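Long-range contacts in ricin B-like lectin (Macrolepiota procera, PDB 4IZX), which binds carbohydrates, holding lactose at a galactose-binding site on a beta-trefoil lectin fold: residues P70-R75 and Q123-W128; D81-H86 and I99-T104. All blocks are in the same frame, centred on the assembly; numbering follows the deposited sequence.

Both contacts lie within the single beta-trefoil lectin domain, their centres about 12 Å apart. Along the chain they are nested: contact 2 pairs 81-86 with 99-104 inside the loop that contact 1 closes between 70-75 and 123-128. Strand 106-110 runs close to both, being a neighbour of strand 120-126 in one antiparallel sheet, and L108 on it touches L124 of contact 1 as well as W85 and I99 of contact 2. The two meet directly where V101 packs against P70 and L124, joining them in one apolar cluster. Neither contact includes a residue of the galactose-binding site; both are packing between loops and strands of the trefoil.

Contact 1. Residues P70-R75 and Q123-W128; sequences PADGTR and QLWWTW
D72 meets W125 and W126 with one carboxylate put to two uses. Its OD1 accepts the backbone N-H of W126 at 2.8 Å, nearly in line with the C-O bond, while the carboxylate lies flat over the W125 indole, the two planes only 5° apart. CB of D72 stands over the six-membered ring, 3.6 Å from its centroid, as a CH-pi contact. A short acidic side chain suits this place because its CB can rest on the indole while its oxygen still meets the next amide. The indole comes under D72 because CG of W125 is turned anti to its backbone N (chi1 -159°).

Two backbone bonds continue the join: G73 N gives its hydrogen to L124 O at 2.8 Å, and L124 N to T74 O, also at 2.8 Å. The CA of Q123 adds a C-H contact to T74 O. Beyond them a water donates to both G73 O and Q123 OE1, while NE2 of that amide is held by D109, which fixes the amide's rotation. On the apolar side, L124 CD1 meets P70 CB at 3.9 Å and lies beside T74 CB; this one methyl touches both, while the other branch, CD2, goes toward W85, as suits a buried leucine.

What positions the first shell is a type II beta turn from A71 to T74, closed by T74 N to A71 O. G73 has a positive phi of 94°, where a side chain would press on the preceding carbonyl oxygen; hence glycine. T74 turns its hydroxyl to T69 O, leaving its carbon atoms to L124. The contact thus docks a type II turn on strand 120-126, which lies between strands 31-34 and 106-110 in an antiparallel sheet, and joins loop to strand within the beta-trefoil.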
loop_
_atom_site.group_PDB
_atom_site.type_symbol
_atom_site.label_atom_id
_atom_site.label_comp_id
_atom_site.label_asym_id
_atom_site.label_seq_id
_atom_site.Cartn_x
_atom_site.Cartn_y
_atom_site.Cartn_z
ATOM N N PRO A 70 -2.109 13.228 7.628
ATOM C CA PRO A 70 -2.599 12.975 6.284
ATOM C C PRO A 70 -2.905 14.221 5.490
ATOM O O PRO A 70 -3.544 15.167 5.994
ATOM C CB PRO A 70 -3.866 12.168 6.522
ATOM C CG PRO A 70 -3.626 11.462 7.790
ATOM C CD PRO A 70 -2.859 12.451 8.614
ATOM N N ALA A 71 -2.455 14.241 4.254
ATOM C CA ALA A 71 -2.607 15.343 3.354
ATOM C C ALA A 71 -2.349 14.811 1.936
ATOM O O ALA A 71 -1.747 13.766 1.750
ATOM C CB ALA A 71 -1.628 16.465 3.669
ATOM N N ASP A 72 -2.777 15.568 0.941
ATOM C CA ASP A 72 -2.387 15.281 -0.405
ATOM C C ASP A 72 -0.880 15.343 -0.529
ATOM O O ASP A 72 -0.264 16.363 -0.231
ATOM C CB ASP A 72 -3.035 16.263 -1.386
ATOM C CG ASP A 72 -4.511 16.064 -1.570
ATOM O OD1 ASP A 72 -5.064 14.989 -1.326
ATOM O OD2 ASP A 72 -5.136 17.054 -2.065
ATOM N N GLY A 73 -0.284 14.221 -0.914
ATOM C CA GLY A 73 1.138 14.127 -1.039
ATOM C C GLY A 73 1.924 13.599 0.122
ATOM O O GLY A 73 3.102 13.377 0.000
ATOM N N THR A 74 1.279 13.280 1.227
ATOM C CA THR A 74 1.964 12.649 2.361
ATOM C C THR A 74 2.620 11.371 1.885
ATOM O O THR A 74 1.992 10.537 1.236
ATOM C CB THR A 74 0.960 12.302 3.472
ATOM O OG1 THR A 74 0.400 13.486 3.964
ATOM C CG2 THR A 74 1.575 11.545 4.620
ATOM N N ARG A 75 3.897 11.200 2.215
ATOM C CA ARG A 75 4.645 10.008 1.814
ATOM C C ARG A 75 4.306 8.799 2.684
ATOM O O ARG A 75 4.178 8.930 3.901
ATOM C CB ARG A 75 6.155 10.264 1.931
ATOM C CG ARG A 75 6.737 11.281 0.961
ATOM C CD ARG A 75 8.247 11.059 0.773
ATOM N NE ARG A 75 8.949 10.920 2.046
ATOM C CZ ARG A 75 9.930 10.050 2.266
ATOM N NH1 ARG A 75 10.327 9.237 1.298
ATOM N NH2 ARG A 75 10.514 9.992 3.455
ATOM N N GLN A 123 2.099 7.587 -2.083
ATOM C CA GLN A 123 1.670 8.713 -1.306
ATOM C C GLN A 123 0.207 8.560 -0.892
ATOM O O GLN A 123 -0.490 7.657 -1.375
ATOM C CB GLN A 123 1.905 10.025 -2.041
ATOM C CG GLN A 123 0.970 10.159 -3.220
ATOM C CD GLN A 123 1.235 11.338 -4.134
ATOM O OE1 GLN A 123 2.005 12.250 -3.796
ATOM N NE2 GLN A 123 0.544 11.363 -5.272
ATOM N N LEU A 124 -0.277 9.463 -0.056
ATOM C CA LEU A 124 -1.696 9.679 0.132
ATOM C C LEU A 124 -2.215 10.720 -0.840
ATOM O O LEU A 124 -1.520 11.680 -1.170
ATOM C CB LEU A 124 -2.041 10.167 1.537
ATOM C CG LEU A 124 -1.658 9.207 2.664
ATOM C CD1 LEU A 124 -2.016 9.843 4.002
ATOM C CD2 LEU A 124 -2.287 7.850 2.497
ATOM N N TRP A 125 -3.464 10.570 -1.245
ATOM C CA TRP A 125 -4.167 11.618 -1.970
ATOM C C TRP A 125 -5.648 11.450 -1.720
ATOM O O TRP A 125 -6.145 10.321 -1.502
ATOM C CB TRP A 125 -3.872 11.562 -3.471
ATOM C CG TRP A 125 -4.131 12.867 -4.197
ATOM C CD1 TRP A 125 -5.308 13.316 -4.721
ATOM C CD2 TRP A 125 -3.178 13.915 -4.377
ATOM N NE1 TRP A 125 -5.147 14.584 -5.201
ATOM C CE2 TRP A 125 -3.860 14.989 -4.985
ATOM C CE3 TRP A 125 -1.822 14.040 -4.088
ATOM C CZ2 TRP A 125 -3.221 16.165 -5.339
ATOM C CZ3 TRP A 125 -1.179 15.230 -4.446
ATOM C CH2 TRP A 125 -1.888 16.279 -5.055
ATOM N N TRP A 126 -6.395 12.553 -1.784
ATOM C CA TRP A 126 -7.832 12.523 -1.760
ATOM C C TRP A 126 -8.384 11.501 -2.750
ATOM O O TRP A 126 -7.907 11.412 -3.872
ATOM C CB TRP A 126 -8.347 13.931 -2.183
ATOM C CG TRP A 126 -9.773 14.174 -1.951
ATOM C CD1 TRP A 126 -10.805 14.055 -2.824
ATOM C CD2 TRP A 126 -10.291 14.728 -0.773
ATOM N NE1 TRP A 126 -11.979 14.473 -2.219
ATOM C CE2 TRP A 126 -11.680 14.837 -0.929
ATOM C CE3 TRP A 126 -9.710 15.095 0.429
ATOM C CZ2 TRP A 126 -12.487 15.388 0.057
ATOM C CZ3 TRP A 126 -10.513 15.575 1.423
ATOM C CH2 TRP A 126 -11.887 15.706 1.241
ATOM N N THR A 127 -9.397 10.774 -2.343
ATOM C CA THR A 127 -9.905 9.699 -3.139
ATOM C C THR A 127 -10.686 10.192 -4.373
ATOM O O THR A 127 -11.540 11.075 -4.271
ATOM C CB THR A 127 -10.749 8.746 -2.289
ATOM O OG1 THR A 127 -10.963 7.524 -2.976
ATOM C CG2 THR A 127 -12.082 9.304 -1.876
ATOM N N TRP A 128 -10.394 9.584 -5.520
ATOM C CA TRP A 128 -11.146 9.835 -6.747
ATOM C C TRP A 128 -10.916 8.663 -7.665
ATOM O O TRP A 128 -10.193 7.705 -7.332
ATOM C CB TRP A 128 -10.778 11.169 -7.392
ATOM C CG TRP A 128 -9.373 11.272 -7.921
ATOM C CD1 TRP A 128 -8.242 11.346 -7.203
ATOM C CD2 TRP A 128 -8.990 11.325 -9.290
ATOM N NE1 TRP A 128 -7.161 11.450 -8.034
ATOM C CE2 TRP A 128 -7.599 11.426 -9.325
ATOM C CE3 TRP A 128 -9.701 11.278 -10.514
ATOM C CZ2 TRP A 128 -6.889 11.484 -10.524
ATOM C CZ3 TRP A 128 -8.977 11.323 -11.691
ATOM C CH2 TRP A 128 -7.594 11.441 -11.689
HETATM O O HOH W 1 4.392 12.424 -2.253
#

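Contact 2. Residues D81-H86 and I99-T104; sequences DPFEWH and IFVPFT
F83 reaches V101 with the far end of its ring, CZ lying 4.4 Å from V101 CG1. With CG opposite the backbone N (chi1 -176°), the long phenyl is swung toward V101.

E84 takes part mainly through its carbonyl, whose oxygen is 3.0 Å from P102 CD. Proline brings carbon rather than an N-H to that oxygen. The acidic end of E84 is engaged elsewhere, by K51 and T49.

W85 is sandwiched: its indole is held between the CD2 edge of F83 over one face and I99 CG2 over the opposite one, both offset toward the rim. Its six-membered ring turns an edge to the F100 carbonyl, with CE3 3.4 Å from F100 O, and CZ3 touches V101 CG2. A broad indole suits this buried spot, since beta-branched I99 and V101 fit against its carbons while NE1 finds a partner in L64 O.

H86 forms an antiparallel hydrogen-bonded pair with F100. Its N donates to F100 O at 2.9 Å in the carbonyl plane, and F100 N returns a nearly straight bond (175°) to H86 O. The imidazole has P102 CB over the centre of one face, 3.7 Å from its centroid, a CH-pi contact. It also points its CE1 edge into the face of F103, an edge-to-face pair with planes at 77°. Histidine suits the place because its small flat ring offers a face to P102 and an edge to F103 at once. F103 sits in the type II turn from V101 to T104, where V101 O accepts both N and OG1 of T104.

Around this join, W85 and I99 pack on L108 of strand 106-110, F83 and W85 on I66 of strand 63-66, and E84 on T54 of strand 53-57, while the H86-F100 pair lies in the two-stranded sheet of 86-89 and 97-100.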
loop_
_atom_site.group_PDB
_atom_site.type_symbol
_atom_site.label_atom_id
_atom_site.label_comp_id
_atom_site.label_asym_id
_atom_site.label_seq_id
_atom_site.Cartn_x
_atom_site.Cartn_y
_atom_site.Cartn_z
ATOM N N ASP A 81 5.725 1.173 14.854
ATOM C CA ASP A 81 4.528 0.698 15.522
ATOM C C ASP A 81 3.478 0.322 14.436
ATOM O O ASP A 81 3.393 0.985 13.394
ATOM C CB ASP A 81 3.929 1.816 16.408
ATOM C CG ASP A 81 4.691 2.108 17.663
ATOM O OD1 ASP A 81 5.779 1.557 17.869
ATOM O OD2 ASP A 81 4.186 2.988 18.379
ATOM N N PRO A 82 2.596 -0.638 14.707
ATOM C CA PRO A 82 1.527 -0.957 13.772
ATOM C C PRO A 82 0.684 0.271 13.482
ATOM O O PRO A 82 0.300 1.024 14.387
ATOM C CB PRO A 82 0.716 -2.025 14.508
ATOM C CG PRO A 82 1.641 -2.608 15.518
ATOM C CD PRO A 82 2.552 -1.496 15.887
ATOM N N PHE A 83 0.418 0.486 12.209
ATOM C CA PHE A 83 -0.399 1.604 11.753
ATOM C C PHE A 83 -1.660 1.039 11.096
ATOM O O PHE A 83 -1.589 0.222 10.179
ATOM C CB PHE A 83 0.367 2.475 10.758
ATOM C CG PHE A 83 -0.379 3.690 10.314
ATOM C CD1 PHE A 83 -0.347 4.848 11.040
ATOM C CD2 PHE A 83 -1.180 3.639 9.202
ATOM C CE1 PHE A 83 -1.063 5.959 10.632
ATOM C CE2 PHE A 83 -1.895 4.747 8.790
ATOM C CZ PHE A 83 -1.821 5.918 9.505
ATOM N N GLU A 84 -2.816 1.463 11.583
ATOM C CA GLU A 84 -4.098 0.949 11.101
ATOM C C GLU A 84 -4.560 1.614 9.818
ATOM O O GLU A 84 -4.545 2.849 9.684
ATOM C CB GLU A 84 -5.175 1.061 12.176
ATOM C CG GLU A 84 -5.043 0.004 13.272
ATOM C CD GLU A 84 -6.157 0.053 14.300
ATOM O OE1 GLU A 84 -6.520 -0.983 14.860
ATOM O OE2 GLU A 84 -6.645 1.162 14.598
ATOM N N TRP A 85 -5.066 0.765 8.935
ATOM C CA TRP A 85 -5.642 1.143 7.651
ATOM C C TRP A 85 -7.052 0.584 7.532
ATOM O O TRP A 85 -7.349 -0.490 8.023
ATOM C CB TRP A 85 -4.810 0.551 6.492
ATOM C CG TRP A 85 -3.409 1.034 6.450
ATOM C CD1 TRP A 85 -2.307 0.394 6.903
ATOM C CD2 TRP A 85 -2.944 2.264 5.869
ATOM N NE1 TRP A 85 -1.171 1.145 6.625
ATOM C CE2 TRP A 85 -1.544 2.291 5.989
ATOM C CE3 TRP A 85 -3.577 3.361 5.268
ATOM C CZ2 TRP A 85 -0.772 3.352 5.498
ATOM C CZ3 TRP A 85 -2.814 4.398 4.797
ATOM C CH2 TRP A 85 -1.426 4.384 4.917
ATOM N N HIS A 86 -7.909 1.295 6.797
ATOM C CA HIS A 86 -9.163 0.735 6.323
ATOM C C HIS A 86 -8.949 0.287 4.872
ATOM O O HIS A 86 -8.355 0.997 4.080
ATOM C CB HIS A 86 -10.302 1.747 6.365
ATOM C CG HIS A 86 -10.827 2.012 7.751
ATOM N ND1 HIS A 86 -11.811 2.950 8.011
ATOM C CD2 HIS A 86 -10.544 1.413 8.934
ATOM C CE1 HIS A 86 -12.109 2.902 9.293
ATOM N NE2 HIS A 86 -11.360 1.985 9.874
ATOM N N ILE A 99 -6.969 1.663 -0.067
ATOM C CA ILE A 99 -6.387 1.565 1.262
ATOM C C ILE A 99 -6.380 2.977 1.832
ATOM O O ILE A 99 -5.699 3.864 1.290
ATOM C CB ILE A 99 -4.992 0.936 1.198
ATOM C CG1 ILE A 99 -5.044 -0.479 0.563
ATOM C CG2 ILE A 99 -4.368 0.881 2.590
ATOM C CD1 ILE A 99 -3.684 -1.103 0.300
ATOM N N PHE A 100 -7.200 3.197 2.836
ATOM C CA PHE A 100 -7.495 4.526 3.405
ATOM C C PHE A 100 -6.877 4.673 4.778
ATOM O O PHE A 100 -6.932 3.795 5.617
ATOM C CB PHE A 100 -8.999 4.723 3.576
ATOM C CG PHE A 100 -9.768 4.957 2.313
ATOM C CD1 PHE A 100 -10.250 3.915 1.567
ATOM C CD2 PHE A 100 -10.073 6.246 1.930
ATOM C CE1 PHE A 100 -11.012 4.155 0.437
ATOM C CE2 PHE A 100 -10.791 6.499 0.791
ATOM C CZ PHE A 100 -11.298 5.462 0.070
ATOM N N VAL A 101 -6.441 5.899 5.095
ATOM C CA VAL A 101 -6.256 6.258 6.513
ATOM C C VAL A 101 -7.659 6.234 7.137
ATOM O O VAL A 101 -8.596 6.851 6.603
ATOM C CB VAL A 101 -5.596 7.637 6.705
ATOM C CG1 VAL A 101 -5.474 7.993 8.181
ATOM C CG2 VAL A 101 -4.224 7.679 6.011
ATOM N N PRO A 102 -7.814 5.534 8.268
ATOM C CA PRO A 102 -9.155 5.352 8.808
ATOM C C PRO A 102 -9.894 6.627 9.026
ATOM O O PRO A 102 -9.327 7.595 9.555
ATOM C CB PRO A 102 -8.903 4.634 10.129
ATOM C CG PRO A 102 -7.692 3.808 9.839
ATOM C CD PRO A 102 -6.829 4.732 9.025
ATOM N N PHE A 103 -11.157 6.632 8.573
ATOM C CA PHE A 103 -12.102 7.731 8.805
ATOM C C PHE A 103 -11.697 9.014 8.097
ATOM O O PHE A 103 -12.163 10.091 8.417
ATOM C CB PHE A 103 -12.284 7.956 10.293
ATOM C CG PHE A 103 -12.705 6.709 11.045
ATOM C CD1 PHE A 103 -13.927 6.100 10.794
ATOM C CD2 PHE A 103 -11.858 6.135 11.942
ATOM C CE1 PHE A 103 -14.300 4.942 11.467
ATOM C CE2 PHE A 103 -12.228 5.019 12.650
ATOM C CZ PHE A 103 -13.435 4.404 12.400
ATOM N N THR A 104 -10.891 8.874 7.048
ATOM C CA THR A 104 -10.545 9.985 6.184
ATOM C C THR A 104 -10.882 9.603 4.750
ATOM O O THR A 104 -11.115 8.421 4.427
ATOM C CB THR A 104 -9.049 10.335 6.226
ATOM O OG1 THR A 104 -8.289 9.419 5.433
ATOM C CG2 THR A 104 -8.520 10.366 7.671
#